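Local structure of variable region-containing chitin-binding protein 3 (Branchiostoma floridae, 1XT5) at residues V16-Y28 with L89-P101. The protein probably binds chitin and may hydrolyse it, this chain being the first immunoglobulin V-type domain of an amphioxus immune-type receptor. Sequence-based numbering, arbitrary orientation. Where two conformers were deposited one is given.
Sequences VHAGGTVELPCSY and LAAPTLRLTHVHP
Val99 against Gly20 and Val16, Thr93 against Cys26, and Tyr28 against Pro92 carry the contact between 16-28 and 89-101, which pairs the B and E strands of an immunoglobulin V-set domain. Strands 22-24 and 94-96 run antiparallel. Val22 and Leu96 bond reciprocally through their backbones, as do Leu24 and Leu94, both hydrogen-bonded pairs. The side chains of these four residues turn into the sandwich, where Leu24 and Leu94 meet Trp41, while Glu23 and Arg95 lie on the outer face; their carboxylate and guanidinium planes stand 78° apart, and Glu23 OE2 stays 4.1 Å from Arg95 NE, beyond a salt bridge.

Val99 sits against the type II turn running from His17 to Gly20. Its N donates to Gly20 O at 2.9 Å, and its O accepts from Gly19 N at 2.7 Å, so both polar backbone atoms of Val99 are held by the turn. With CG1 anti to the backbone N (chi1 168°), that methyl meets Val16 CG1 tip to tip at 3.8 Å, whereas CG2 packs on Val22 CG1, the two side chains crossing at about a right angle. Val131 of strand 122-132, in the second sheet, also packs on Val99. Nearby, a water links Gly19 O, Thr21 OG1 and His98 N.

At the other end Thr93 continues the pairing through its side chain. The hydroxyl lies beside its own backbone N (chi1 -63°), from where OG1 accepts a hydrogen bond from Cys26 N at 3.2 Å; CG2 lies against Glu23 OE1. Cys26 SG, which ties this strand pair to the opposite sheet through its disulfide with Cys109, rests on Pro92 CG. Pro92, the centre of an inverse gamma turn, sets CD at the edge of the Tyr28 ring, 3.9 Å from CD2. One water oxygen stands over the centre of a ring face, and Leu89 O approaches the same ring in its plane, 3.5 Å from Tyr28 CE2.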
# COMPACT_ATOMS: atom_id res chain seq x y z
N VAL A 16 -1.19 -3.39 -17.19
CA VAL A 16 -0.05 -4.22 -17.54
C VAL A 16 -0.54 -5.50 -18.19
O VAL A 16 -1.67 -5.94 -17.97
CB VAL A 16 0.73 -4.58 -16.25
CG1 VAL A 16 -0.01 -5.56 -15.37
CG2 VAL A 16 2.11 -5.09 -16.62
N HIS A 17 0.34 -6.13 -18.97
CA HIS A 17 0.05 -7.47 -19.48
C HIS A 17 0.23 -8.51 -18.37
O HIS A 17 1.13 -8.36 -17.53
CB HIS A 17 1.04 -7.69 -20.64
CG HIS A 17 1.04 -6.76 -21.81
ND1 HIS A 17 2.02 -5.93 -22.28
CD2 HIS A 17 0.03 -6.58 -22.68
CE1 HIS A 17 1.59 -5.28 -23.38
NE2 HIS A 17 0.34 -5.67 -23.65
N ALA A 18 -0.52 -9.60 -18.43
CA ALA A 18 -0.31 -10.71 -17.49
C ALA A 18 1.09 -11.22 -17.77
O ALA A 18 1.56 -11.33 -18.92
CB ALA A 18 -1.39 -11.76 -17.60
N GLY A 19 1.77 -11.58 -16.69
CA GLY A 19 3.11 -12.04 -16.65
C GLY A 19 4.07 -10.89 -16.45
O GLY A 19 5.24 -11.13 -16.11
N GLY A 20 3.61 -9.66 -16.61
CA GLY A 20 4.46 -8.51 -16.48
C GLY A 20 4.57 -8.03 -15.04
O GLY A 20 4.03 -8.64 -14.12
N THR A 21 5.33 -6.97 -14.84
CA THR A 21 5.56 -6.29 -13.60
C THR A 21 4.93 -4.91 -13.67
O THR A 21 5.05 -4.20 -14.68
CB THR A 21 7.04 -6.21 -13.28
OG1 THR A 21 7.56 -7.55 -13.13
CG2 THR A 21 7.33 -5.43 -12.00
N VAL A 22 4.23 -4.50 -12.61
CA VAL A 22 3.56 -3.24 -12.56
C VAL A 22 3.82 -2.57 -11.22
O VAL A 22 4.02 -3.22 -10.21
CB VAL A 22 2.03 -3.40 -12.81
CG1 VAL A 22 1.38 -4.19 -11.67
CG2 VAL A 22 1.30 -2.14 -13.14
N GLU A 23 3.76 -1.22 -11.22
CA GLU A 23 3.83 -0.46 -10.00
C GLU A 23 2.56 0.40 -9.81
O GLU A 23 2.06 0.99 -10.79
CB GLU A 23 5.08 0.38 -9.96
CG GLU A 23 6.36 -0.49 -9.96
CD GLU A 23 7.67 0.10 -9.59
OE1 GLU A 23 7.65 1.31 -9.26
OE2 GLU A 23 8.63 -0.67 -9.63
N LEU A 24 2.10 0.45 -8.59
CA LEU A 24 0.89 1.18 -8.22
C LEU A 24 1.35 2.30 -7.28
O LEU A 24 1.66 2.03 -6.12
CB LEU A 24 -0.14 0.33 -7.51
CG LEU A 24 -0.69 -0.80 -8.39
CD1 LEU A 24 0.16 -1.94 -8.78
CD2 LEU A 24 -1.87 -1.49 -7.66
N PRO A 25 1.50 3.54 -7.76
CA PRO A 25 2.06 4.59 -6.92
C PRO A 25 1.21 4.95 -5.72
O PRO A 25 -0.01 4.97 -5.76
CB PRO A 25 2.21 5.78 -7.90
CG PRO A 25 2.34 5.13 -9.24
CD PRO A 25 1.36 4.00 -9.17
N CYS A 26 1.89 5.32 -4.64
CA CYS A 26 1.23 5.81 -3.46
C CYS A 26 2.19 6.71 -2.67
O CYS A 26 3.37 6.37 -2.58
CB CYS A 26 0.78 4.66 -2.59
SG CYS A 26 -0.16 5.22 -1.12
N SER A 27 1.67 7.80 -2.14
CA SER A 27 2.42 8.67 -1.28
C SER A 27 1.55 9.03 -0.05
O SER A 27 0.34 8.84 -0.07
CB SER A 27 2.86 9.97 -1.96
OG SER A 27 1.73 10.81 -2.23
N TYR A 28 2.17 9.56 1.00
CA TYR A 28 1.37 10.06 2.11
C TYR A 28 2.13 11.18 2.81
O TYR A 28 3.38 11.26 2.75
CB TYR A 28 0.97 8.94 3.11
CG TYR A 28 2.12 8.49 3.98
CD1 TYR A 28 2.37 9.08 5.21
CD2 TYR A 28 2.99 7.47 3.58
CE1 TYR A 28 3.40 8.71 6.00
CE2 TYR A 28 4.06 7.10 4.39
CZ TYR A 28 4.26 7.72 5.60
OH TYR A 28 5.34 7.37 6.38
N LEU A 89 8.87 2.43 2.49
CA LEU A 89 7.63 2.56 3.23
C LEU A 89 7.19 3.98 3.41
O LEU A 89 5.99 4.24 3.63
CB LEU A 89 7.77 1.85 4.58
CG LEU A 89 7.83 0.34 4.55
CD1 LEU A 89 8.27 -0.22 5.88
CD2 LEU A 89 6.51 -0.27 4.13
N ALA A 90 8.09 4.95 3.33
CA ALA A 90 7.74 6.36 3.41
C ALA A 90 7.12 6.86 2.12
O ALA A 90 6.54 7.98 2.15
CB ALA A 90 8.97 7.22 3.73
N ALA A 91 7.17 6.13 1.04
CA ALA A 91 6.63 6.51 -0.29
C ALA A 91 6.15 5.19 -0.90
O ALA A 91 6.79 4.62 -1.79
CB ALA A 91 7.70 7.18 -1.13
N PRO A 92 5.07 4.61 -0.34
CA PRO A 92 4.81 3.18 -0.42
C PRO A 92 4.17 2.66 -1.69
O PRO A 92 3.30 1.76 -1.66
CB PRO A 92 3.93 2.94 0.82
CG PRO A 92 3.14 4.23 0.93
CD PRO A 92 4.17 5.28 0.62
N THR A 93 4.67 3.06 -2.85
CA THR A 93 4.35 2.44 -4.10
C THR A 93 4.54 0.94 -4.03
O THR A 93 5.58 0.46 -3.55
CB THR A 93 5.26 3.03 -5.18
OG1 THR A 93 4.93 4.40 -5.26
CG2 THR A 93 5.18 2.32 -6.52
N LEU A 94 3.53 0.22 -4.52
CA LEU A 94 3.54 -1.24 -4.58
C LEU A 94 4.08 -1.71 -5.94
O LEU A 94 3.65 -1.20 -6.97
CB LEU A 94 2.10 -1.73 -4.45
CG LEU A 94 1.89 -3.25 -4.56
CD1 LEU A 94 2.49 -3.97 -3.37
CD2 LEU A 94 0.41 -3.55 -4.68
N ARG A 95 4.97 -2.68 -5.90
CA ARG A 95 5.45 -3.39 -7.10
C ARG A 95 4.88 -4.80 -7.05
O ARG A 95 5.03 -5.51 -6.05
CB ARG A 95 6.97 -3.44 -7.11
CG ARG A 95 7.57 -4.11 -8.34
CD ARG A 95 9.07 -4.00 -8.35
NE ARG A 95 9.85 -4.58 -9.41
CZ ARG A 95 10.34 -5.81 -9.35
NH1 ARG A 95 10.14 -6.66 -8.34
NH2 ARG A 95 11.05 -6.22 -10.40
N LEU A 96 4.24 -5.23 -8.14
CA LEU A 96 3.69 -6.57 -8.28
C LEU A 96 4.30 -7.22 -9.48
O LEU A 96 4.24 -6.68 -10.61
CB LEU A 96 2.18 -6.46 -8.33
CG LEU A 96 1.47 -7.79 -8.28
CD1 LEU A 96 1.68 -8.50 -6.94
CD2 LEU A 96 -0.02 -7.57 -8.57
N THR A 97 4.94 -8.38 -9.29
CA THR A 97 5.58 -9.11 -10.42
C THR A 97 4.68 -10.27 -10.84
O THR A 97 3.76 -10.68 -10.13
CB THR A 97 6.94 -9.66 -10.03
OG1 THR A 97 6.77 -10.58 -8.97
CG2 THR A 97 7.83 -8.57 -9.55
N HIS A 98 5.02 -10.81 -12.02
CA HIS A 98 4.35 -12.02 -12.54
C HIS A 98 2.82 -11.87 -12.46
O HIS A 98 2.12 -12.73 -11.92
CB HIS A 98 4.77 -13.28 -11.82
CG HIS A 98 6.20 -13.51 -11.93
ND1 HIS A 98 6.78 -14.09 -13.03
CD2 HIS A 98 7.18 -13.28 -11.01
CE1 HIS A 98 8.08 -14.14 -12.79
NE2 HIS A 98 8.38 -13.69 -11.59
N VAL A 99 2.31 -10.75 -12.99
CA VAL A 99 0.90 -10.44 -12.82
C VAL A 99 0.01 -11.51 -13.41
O VAL A 99 0.16 -11.93 -14.56
CB VAL A 99 0.60 -9.04 -13.39
CG1 VAL A 99 -0.86 -8.80 -13.49
CG2 VAL A 99 1.28 -7.97 -12.56
N HIS A 100 -0.94 -11.98 -12.61
CA HIS A 100 -1.87 -13.03 -13.05
C HIS A 100 -3.13 -12.43 -13.63
O HIS A 100 -3.49 -11.31 -13.31
CB HIS A 100 -2.27 -13.90 -11.86
CG HIS A 100 -1.20 -14.77 -11.31
ND1 HIS A 100 0.10 -14.34 -11.08
CD2 HIS A 100 -1.23 -16.07 -10.95
CE1 HIS A 100 0.79 -15.39 -10.60
NE2 HIS A 100 -0.00 -16.48 -10.49
N PRO A 101 -3.80 -13.17 -14.46
CA PRO A 101 -5.10 -12.64 -15.00
C PRO A 101 -6.03 -12.08 -13.92
O PRO A 101 -6.60 -10.96 -14.00
CB PRO A 101 -5.68 -13.84 -15.73
CG PRO A 101 -4.51 -14.66 -16.15
CD PRO A 101 -3.49 -14.48 -15.02
O HOH W 1 6.92 -10.08 -14.02
O HOH W 2 5.12 9.66 0.43
O HOH W 3 6.12 4.71 6.54
O HOH W 4 5.81 10.16 3.68